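Local coordinates for protein sulfate transporter/antisigma-factor antagonist STAS (PDB 3T6O) that probably acts as an anti-sigma factor antagonist built on a STAS domain, at residues Lys50-Leu55 against Ser110-Ala115; Thr10-Val15 against Glu114-Met119; Thr16-Pro21 against Ala41-Ala46. All blocks are in the same frame, centred on the assembly; numbering follows the deposited sequence.

Contact 1 of 3, residues Lys50-Leu55 against Ser110-Ala115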
loop_
_atom_site.group_PDB
_atom_site.type_symbol
_atom_site.label_atom_id
_atom_site.label_comp_id
_atom_site.label_asym_id
_atom_site.label_seq_id
_atom_site.Cartn_x
_atom_site.Cartn_y
_atom_site.Cartn_z
ATOM N N LYS A 50 22.016 12.032 -2.179
ATOM C CA LYS A 50 21.336 13.191 -1.687
ATOM C C LYS A 50 20.376 13.648 -2.791
ATOM O O LYS A 50 20.794 13.823 -3.958
ATOM C CB LYS A 50 22.381 14.268 -1.358
ATOM C CG LYS A 50 23.190 13.956 -0.105
ATOM C CD LYS A 50 24.290 14.943 0.140
ATOM C CE LYS A 50 24.973 14.638 1.462
ATOM N NZ LYS A 50 25.997 15.644 1.863
ATOM N N VAL A 51 19.109 13.823 -2.422
ATOM C CA VAL A 51 18.034 14.123 -3.338
ATOM C C VAL A 51 17.212 15.301 -2.775
ATOM O O VAL A 51 16.881 15.324 -1.596
ATOM C CB VAL A 51 17.127 12.838 -3.577
ATOM C CG1 VAL A 51 15.821 13.237 -4.275
ATOM C CG2 VAL A 51 17.873 11.809 -4.396
ATOM N N LEU A 52 16.843 16.243 -3.645
ATOM C CA LEU A 52 16.086 17.394 -3.277
ATOM C C LEU A 52 14.920 17.468 -4.197
ATOM O O LEU A 52 15.113 17.490 -5.407
ATOM C CB LEU A 52 16.952 18.656 -3.469
ATOM C CG LEU A 52 16.275 20.007 -3.175
ATOM C CD1 LEU A 52 15.768 20.054 -1.680
ATOM C CD2 LEU A 52 17.253 21.177 -3.491
ATOM N N ILE A 53 13.707 17.553 -3.658
ATOM C CA ILE A 53 12.517 17.679 -4.485
ATOM C C ILE A 53 12.161 19.154 -4.434
ATOM O O ILE A 53 11.701 19.677 -3.398
ATOM C CB ILE A 53 11.343 16.861 -3.929
ATOM C CG1 ILE A 53 11.814 15.451 -3.559
ATOM C CG2 ILE A 53 10.151 16.838 -4.899
ATOM C CD1 ILE A 53 12.317 14.637 -4.720
ATOM N N ASP A 54 12.379 19.834 -5.538
ATOM C CA ASP A 54 12.118 21.251 -5.594
ATOM C C ASP A 54 10.710 21.488 -6.138
ATOM O O ASP A 54 10.470 21.397 -7.364
ATOM C CB ASP A 54 13.175 21.941 -6.433
ATOM C CG ASP A 54 12.943 23.469 -6.577
ATOM O OD1 ASP A 54 11.955 24.027 -6.052
ATOM O OD2 ASP A 54 13.796 24.100 -7.209
ATOM N N LEU A 55 9.822 21.889 -5.228
ATOM C CA LEU A 55 8.397 21.947 -5.517
ATOM C C LEU A 55 7.929 23.313 -5.985
ATOM O O LEU A 55 6.727 23.578 -6.003
ATOM C CB LEU A 55 7.624 21.445 -4.303
ATOM C CG LEU A 55 7.706 19.898 -4.202
ATOM C CD1 LEU A 55 7.283 19.337 -2.836
ATOM C CD2 LEU A 55 6.817 19.171 -5.271
ATOM N N SER A 110 13.383 26.591 2.515
ATOM C CA SER A 110 12.482 27.526 1.839
ATOM C C SER A 110 12.829 27.705 0.381
ATOM O O SER A 110 11.952 27.961 -0.391
ATOM C CB SER A 110 12.413 28.890 2.545
ATOM O OG SER A 110 13.655 29.510 2.497
ATOM N N THR A 111 14.098 27.555 0.018
ATOM C CA THR A 111 14.550 27.714 -1.356
ATOM C C THR A 111 15.593 26.639 -1.684
ATOM O O THR A 111 16.190 26.041 -0.792
ATOM C CB THR A 111 15.207 29.094 -1.592
ATOM O OG1 THR A 111 16.436 29.124 -0.879
ATOM C CG2 THR A 111 14.317 30.291 -1.113
ATOM N N LYS A 112 15.805 26.410 -2.959
ATOM C CA LYS A 112 16.831 25.490 -3.418
ATOM C C LYS A 112 18.230 25.866 -2.923
ATOM O O LYS A 112 19.003 24.987 -2.495
ATOM C CB LYS A 112 16.857 25.415 -4.953
ATOM C CG LYS A 112 17.922 24.424 -5.440
ATOM C CD LYS A 112 17.769 23.991 -6.886
ATOM C CE LYS A 112 17.871 25.134 -7.875
ATOM N NZ LYS A 112 18.034 24.532 -9.259
ATOM N N GLN A 113 18.566 27.152 -3.027
ATOM C CA GLN A 113 19.877 27.651 -2.583
ATOM C C GLN A 113 20.122 27.295 -1.128
ATOM O O GLN A 113 21.173 26.751 -0.799
ATOM C CB GLN A 113 19.996 29.145 -2.785
ATOM C CG GLN A 113 21.362 29.747 -2.424
ATOM C CD GLN A 113 21.488 31.181 -2.982
ATOM O OE1 GLN A 113 21.694 31.364 -4.195
ATOM N NE2 GLN A 113 21.367 32.190 -2.106
ATOM N N GLU A 114 19.133 27.537 -0.270
ATOM C CA GLU A 114 19.250 27.170 1.138
ATOM C C GLU A 114 19.388 25.665 1.320
ATOM O O GLU A 114 20.178 25.184 2.150
ATOM C CB GLU A 114 18.024 27.626 1.935
ATOM C CG GLU A 114 17.926 29.094 2.072
ATOM C CD GLU A 114 16.711 29.536 2.902
ATOM O OE1 GLU A 114 15.893 28.664 3.377
ATOM O OE2 GLU A 114 16.607 30.766 3.057
ATOM N N ALA A 115 18.611 24.919 0.556
ATOM C CA ALA A 115 18.653 23.462 0.677
ATOM C C ALA A 115 20.040 22.929 0.304
ATOM O O ALA A 115 20.666 22.213 1.097
ATOM C CB ALA A 115 17.577 22.820 -0.140
HETATM O O HOH W 1 15.247 23.542 -9.304
HETATM O O HOH W 2 13.554 26.807 -5.350
#

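Contact 2 of 3, residues Thr10-Val15 against Glu114-Met119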
loop_
_atom_site.group_PDB
_atom_site.type_symbol
_atom_site.label_atom_id
_atom_site.label_comp_id
_atom_site.label_asym_id
_atom_site.label_seq_id
_atom_site.Cartn_x
_atom_site.Cartn_y
_atom_site.Cartn_z
ATOM N N THR A 10 18.345 17.523 -12.422
ATOM C CA THR A 10 19.656 18.202 -12.560
ATOM C C THR A 10 20.588 17.746 -11.433
ATOM O O THR A 10 20.152 17.213 -10.401
ATOM C CB THR A 10 19.498 19.711 -12.529
ATOM O OG1 THR A 10 18.653 20.049 -11.433
ATOM C CG2 THR A 10 18.884 20.290 -13.863
ATOM N N HIS A 11 21.879 17.850 -11.678
ATOM C CA HIS A 11 22.871 17.536 -10.689
ATOM C C HIS A 11 23.508 18.827 -10.267
ATOM O O HIS A 11 24.126 19.496 -11.073
ATOM C CB HIS A 11 23.914 16.645 -11.317
ATOM C CG HIS A 11 23.434 15.259 -11.578
ATOM N ND1 HIS A 11 23.118 14.385 -10.566
ATOM C CD2 HIS A 11 23.201 14.603 -12.736
ATOM C CE1 HIS A 11 22.696 13.247 -11.091
ATOM N NE2 HIS A 11 22.762 13.344 -12.407
ATOM N N GLU A 12 23.351 19.180 -9.006
ATOM C CA GLU A 12 23.817 20.451 -8.504
ATOM C C GLU A 12 24.498 20.189 -7.172
ATOM O O GLU A 12 23.880 19.695 -6.242
ATOM C CB GLU A 12 22.623 21.407 -8.362
ATOM C CG GLU A 12 21.850 21.588 -9.657
ATOM C CD GLU A 12 20.736 22.656 -9.561
ATOM O OE1 GLU A 12 20.985 23.727 -8.955
ATOM O OE2 GLU A 12 19.637 22.427 -10.116
ATOM N N ALA A 13 25.781 20.474 -7.094
ATOM C CA ALA A 13 26.527 20.350 -5.834
ATOM C C ALA A 13 26.338 18.960 -5.150
ATOM O O ALA A 13 26.128 18.860 -3.938
ATOM C CB ALA A 13 26.090 21.473 -4.884
ATOM N N GLN A 14 26.415 17.900 -5.942
ATOM C CA GLN A 14 26.331 16.514 -5.436
ATOM C C GLN A 14 24.975 16.095 -4.968
ATOM O O GLN A 14 24.832 15.071 -4.322
ATOM C CB GLN A 14 27.386 16.206 -4.374
ATOM C CG GLN A 14 28.731 16.521 -4.921
ATOM C CD GLN A 14 29.864 15.881 -4.180
ATOM O OE1 GLN A 14 29.978 14.663 -4.107
ATOM N NE2 GLN A 14 30.725 16.691 -3.669
ATOM N N VAL A 15 23.977 16.868 -5.365
ATOM C CA VAL A 15 22.607 16.591 -5.054
ATOM C C VAL A 15 21.862 16.416 -6.372
ATOM O O VAL A 15 22.130 17.140 -7.326
ATOM C CB VAL A 15 21.987 17.749 -4.222
ATOM C CG1 VAL A 15 20.461 17.540 -4.025
ATOM C CG2 VAL A 15 22.736 17.887 -2.867
ATOM N N GLU A 114 19.133 27.537 -0.270
ATOM C CA GLU A 114 19.250 27.170 1.138
ATOM C C GLU A 114 19.388 25.665 1.320
ATOM O O GLU A 114 20.178 25.184 2.150
ATOM C CB GLU A 114 18.024 27.626 1.935
ATOM C CG GLU A 114 17.926 29.094 2.072
ATOM C CD GLU A 114 16.711 29.536 2.902
ATOM O OE1 GLU A 114 15.893 28.664 3.377
ATOM O OE2 GLU A 114 16.607 30.766 3.057
ATOM N N ALA A 115 18.611 24.919 0.556
ATOM C CA ALA A 115 18.653 23.462 0.677
ATOM C C ALA A 115 20.040 22.929 0.304
ATOM O O ALA A 115 20.666 22.213 1.097
ATOM C CB ALA A 115 17.577 22.820 -0.140
ATOM N N LEU A 116 20.550 23.390 -0.838
ATOM C CA LEU A 116 21.864 22.976 -1.306
ATOM C C LEU A 116 23.022 23.289 -0.355
ATOM O O LEU A 116 23.851 22.428 -0.147
ATOM C CB LEU A 116 22.155 23.474 -2.707
ATOM C CG LEU A 116 21.277 22.891 -3.808
ATOM C CD1 LEU A 116 21.639 23.651 -5.112
ATOM C CD2 LEU A 116 21.373 21.314 -3.969
ATOM N N LEU A 117 23.046 24.487 0.226
ATOM C CA LEU A 117 24.009 24.882 1.229
ATOM C C LEU A 117 23.940 24.005 2.487
ATOM O O LEU A 117 24.983 23.588 3.011
ATOM C CB LEU A 117 23.834 26.371 1.610
ATOM C CG LEU A 117 24.168 27.410 0.512
ATOM C CD1 LEU A 117 23.722 28.798 0.921
ATOM C CD2 LEU A 117 25.657 27.432 0.148
ATOM N N ALA A 118 22.720 23.743 2.964
ATOM C CA ALA A 118 22.531 22.893 4.135
ATOM C C ALA A 118 22.959 21.462 3.831
ATOM O O ALA A 118 23.546 20.825 4.669
ATOM C CB ALA A 118 21.071 22.918 4.600
HETATM N N MSE A 119 22.701 20.946 2.635
HETATM C CA MSE A 119 23.080 19.570 2.310
HETATM C C MSE A 119 24.537 19.317 1.887
HETATM O O MSE A 119 24.880 18.178 1.590
HETATM C CB MSE A 119 22.135 19.044 1.213
HETATM C CG MSE A 119 20.666 19.051 1.580
HETATM SE SE MSE A 119 19.461 19.073 0.034
HETATM C CE MSE A 119 19.443 17.168 -0.360
HETATM O O HOH W 3 25.602 20.655 -1.551
#

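Contact 3 of 3, residues Thr16-Pro21 against Ala41-Ala46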
loop_
_atom_site.group_PDB
_atom_site.type_symbol
_atom_site.label_atom_id
_atom_site.label_comp_id
_atom_site.label_asym_id
_atom_site.label_seq_id
_atom_site.Cartn_x
_atom_site.Cartn_y
_atom_site.Cartn_z
ATOM N N THR A 16 20.975 15.417 -6.427
ATOM C CA THR A 16 20.132 15.206 -7.572
ATOM C C THR A 16 18.891 16.015 -7.300
ATOM O O THR A 16 18.171 15.746 -6.313
ATOM C CB THR A 16 19.745 13.715 -7.727
ATOM O OG1 THR A 16 20.911 12.918 -7.985
ATOM C CG2 THR A 16 18.736 13.531 -8.875
ATOM N N VAL A 17 18.620 16.978 -8.151
ATOM C CA VAL A 17 17.553 17.906 -7.905
ATOM C C VAL A 17 16.444 17.540 -8.852
ATOM O O VAL A 17 16.668 17.436 -10.043
ATOM C CB VAL A 17 17.982 19.393 -8.148
ATOM C CG1 VAL A 17 16.798 20.336 -7.922
ATOM C CG2 VAL A 17 19.168 19.826 -7.220
ATOM N N ILE A 18 15.248 17.312 -8.322
ATOM C CA ILE A 18 14.051 17.063 -9.138
ATOM C C ILE A 18 13.166 18.317 -9.162
ATOM O O ILE A 18 12.787 18.835 -8.092
ATOM C CB ILE A 18 13.200 15.939 -8.516
ATOM C CG1 ILE A 18 14.054 14.702 -8.234
ATOM C CG2 ILE A 18 11.861 15.716 -9.308
ATOM C CD1 ILE A 18 14.655 14.026 -9.378
ATOM N N SER A 19 12.862 18.819 -10.351
ATOM C CA SER A 19 12.038 20.014 -10.492
ATOM C C SER A 19 10.890 19.742 -11.461
ATOM O O SER A 19 10.966 18.816 -12.302
ATOM C CB SER A 19 12.878 21.177 -11.075
ATOM O OG SER A 19 14.184 21.265 -10.510
ATOM N N PHE A 20 9.887 20.608 -11.394
ATOM C CA PHE A 20 8.659 20.453 -12.154
ATOM C C PHE A 20 8.394 21.580 -13.144
ATOM O O PHE A 20 8.362 22.720 -12.761
ATOM C CB PHE A 20 7.498 20.360 -11.165
ATOM C CG PHE A 20 7.632 19.195 -10.254
ATOM C CD1 PHE A 20 8.496 19.249 -9.188
ATOM C CD2 PHE A 20 6.969 18.024 -10.522
ATOM C CE1 PHE A 20 8.693 18.158 -8.400
ATOM C CE2 PHE A 20 7.159 16.919 -9.731
ATOM C CZ PHE A 20 8.012 16.979 -8.667
ATOM N N PRO A 21 8.143 21.255 -14.404
ATOM C CA PRO A 21 7.650 22.245 -15.385
ATOM C C PRO A 21 6.297 22.803 -15.039
ATOM O O PRO A 21 5.506 22.116 -14.420
ATOM C CB PRO A 21 7.516 21.447 -16.688
ATOM C CG PRO A 21 8.420 20.284 -16.526
ATOM C CD PRO A 21 8.678 20.046 -15.047
ATOM N N ALA A 41 14.225 6.376 -11.606
ATOM C CA ALA A 41 15.551 6.111 -12.198
ATOM C C ALA A 41 16.585 7.126 -11.668
ATOM O O ALA A 41 17.737 6.785 -11.541
ATOM C CB ALA A 41 15.509 6.101 -13.784
ATOM N N ALA A 42 16.150 8.328 -11.287
ATOM C CA ALA A 42 17.036 9.338 -10.701
ATOM C C ALA A 42 17.445 9.016 -9.241
ATOM O O ALA A 42 18.196 9.753 -8.644
ATOM C CB ALA A 42 16.367 10.724 -10.741
HETATM N N MSE A 43 16.949 7.929 -8.660
HETATM C CA MSE A 43 17.260 7.633 -7.276
HETATM C C MSE A 43 18.518 6.780 -7.110
HETATM O O MSE A 43 18.735 6.203 -6.056
HETATM C CB MSE A 43 16.081 6.890 -6.641
HETATM C CG MSE A 43 14.794 7.710 -6.488
HETATM SE SE MSE A 43 14.903 9.308 -5.446
HETATM C CE MSE A 43 14.915 10.641 -6.879
ATOM N N GLN A 44 19.318 6.600 -8.145
ATOM C CA GLN A 44 20.515 5.767 -8.014
ATOM C C GLN A 44 21.742 6.694 -7.833
ATOM O O GLN A 44 21.586 7.867 -7.577
ATOM C CB GLN A 44 20.557 4.778 -9.174
ATOM C CG GLN A 44 19.328 3.711 -9.083
ATOM C CD GLN A 44 19.290 2.915 -7.718
ATOM O OE1 GLN A 44 18.248 2.852 -7.000
ATOM N NE2 GLN A 44 20.450 2.349 -7.347
ATOM N N GLY A 45 22.951 6.206 -7.821
ATOM C CA GLY A 45 24.055 7.126 -7.515
ATOM C C GLY A 45 24.936 6.574 -6.432
ATOM O O GLY A 45 24.494 5.791 -5.608
ATOM N N ALA A 46 26.197 6.979 -6.443
ATOM C CA ALA A 46 27.130 6.561 -5.419
ATOM C C ALA A 46 26.655 7.059 -4.068
ATOM O O ALA A 46 26.154 8.175 -3.958
ATOM C CB ALA A 46 28.561 7.094 -5.715
HETATM O O HOH W 4 20.566 10.881 -9.873
#

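Contact 1 of 3, residues Lys50-Leu55 against Ser110-Ala115
Leu52 and Ala115 make the central apolar touch. The forked end of Leu52 straddles the Ala115 methyl: Leu52 CD1 comes to 3.6 Å from Ala115 CB, and CD2 lies nearly as close. Alanine suits this place because its single methyl lets the helix settle near the strand, while leucine has the reach to lay both methyls on it. The second branch also serves the neighbouring turn, Leu52 CD2 lying 3.8 Å from Lys112 CG, so the lysine's methylenes extend the greasy patch.

Beyond it the contact becomes polar. Asp54 and Lys112 cross at about a right angle, and Asp54 OD2 lies 4.0 Å from Lys112 CD. The charged ends do not meet directly; a water donates to Asp54 OD2 at 2.6 Å and accepts from Lys112 NZ at 3.0 Å. The lysine chain is bent at its third torsion (chi3 61°), which carries NZ past the aspartate, and its salt bridge is made with Glu12. Asp54 OD1, meanwhile, accepts from the backbone N of Glu56. A second water joins Asp54 OD1 to Lys112 N through weak bonds.

Thr111 caps the helix start: as the N-cap residue, its OG1 accepts from Glu114 N at 3.2 Å; a short hydroxyl residue is well suited to that task.

Leu52 and Asp54 thus present one face of strand 50-54 to helix 112-118, whereas Val51 and Ile53 face helix 63-76 across the sheet. Strands 15-19 and 83-87 flank the strand, Val15 and Ala85 both touching Leu52.

Contact 2 of 3, residues Thr10-Val15 against Glu114-Met119
Leu116 CD1 comes in above the plane of the Glu12 carboxylate, beyond its OE1 end and 3.9 Å from Glu12 OE1. Val17 CG2 lies on the same side, close above OE2. The anti lone pair of Glu12 OE2 takes the hydroxyl of Thr10 at 2.9 Å, and this oxygen also forms a salt bridge with Lys112. Two partners on one oxygen should restrict rotation of the carboxylate, so that its OE1 end stays beside the leucine; the nearby lysine would be expected to favour the charged form.

The other branch, CD2, packs mainly on Val15 and also comes near the Glu12 carbonyl oxygen. Leu116 CD2 sits 3.6 Å from Val15 CB and meets both valine methyls, a compact knob against a beta-branched side chain. Leu116 CG stands beside its backbone N (chi1 -66°), which sends the fork from the helix toward the hairpin. Val15 CG1 also receives the end of Met119, a selenomethionine, at 3.8 Å from CE; bending at chi3 (83°) turns the chain's end onto it, across the valine at about a right angle.

A water bridges the backbones, donating to Ala13 O at 3.0 Å and Leu116 O at 2.9 Å. The hairpin end is a type I' turn from Glu12 to Val15, closed by Glu12 N to Val15 O and Val15 N to Glu12 O; Ala13 and Gln14 adopt the left-handed backbone conformation such a turn demands.

The hairpin joins strands 8-12 and 15-19 at the sheet's margin. Helix 112-118 packs across it and across strand 50-54, where Leu52 touches Val15, Ala115 and Leu116.

Contact 3 of 3, residues Thr16-Pro21 against Ala41-Ala46
Thr16 and Ala42 bring the backbones of the two segments nearest, their CA atoms 7.3 Å apart, as strand 15-19 faces the irregular chain that follows helix 29-41.

Thr16 uses both its branches. The methyl CG2 rests 3.8 Å from Ala42 O and only a little farther from the alanine methyl. Its hydroxyl works through a water: Thr16 OG1 is 2.8 Å from it, and the same water donates to Ala42 O at 2.9 Å. With OG1 beside the backbone N (chi1 -64°), CG2 is left to lean on the loop while the hydroxyl reaches the water. Threonine suits a partly exposed strand position of this sort, being beta-branched yet able to hold a solvent molecule.

Ile18, two residues on and on the same face of the strand, is buried. Its CD1 approaches Ala42 CB at 4.0 Å, so the small alanine methyl lies against both Thr16 and Ile18. Alanine suits the place because so short a side chain lets the loop backbone come near the strand. The tip of Met43, a selenomethionine, also arrives there: Met43 CE is 4.2 Å from Ile18 CD1. The Met43 CB leads away from the strand, but the chain curls back through two successive bends, chi1 -67° and chi2 -59°, to bring its methyl to the isoleucine. A long, unbranched and flexible side chain is what such a detour needs. Val51 and Ile76 also border this methionine.

No direct hydrogen bond spans the segments. With 128 Å² buried in all and a few methyl contacts, the contact is a light one, apolar on its inner side and with a water-mediated link at the more open end; the water supplies a partner for Ala42 O.

In the fold
From the N terminus, the hairpin 10-15 opens contact 2, and 16-21, directly following, opens contact 3. Contact 3 closes first, at 41-46, after helix 29-41 has returned the chain to the sheet. Contact 1 opens next at strand 50-54 and closes at 110-115, in series with contact 3. Contact 2 closes last, at 114-119, so its long loop encompasses contact 3 and all but the shared end of contact 1, Glu114 and Ala115. Contacts 1 and 2 fix helix 112-118 to one face of the mixed sheet, linked by the Lys112-Glu12 salt bridge; contact 3 holds the 41-46 loop to its other face. Strands 15-19 and 50-54, paired by backbone bonds of Thr16 and Ile18, join the three.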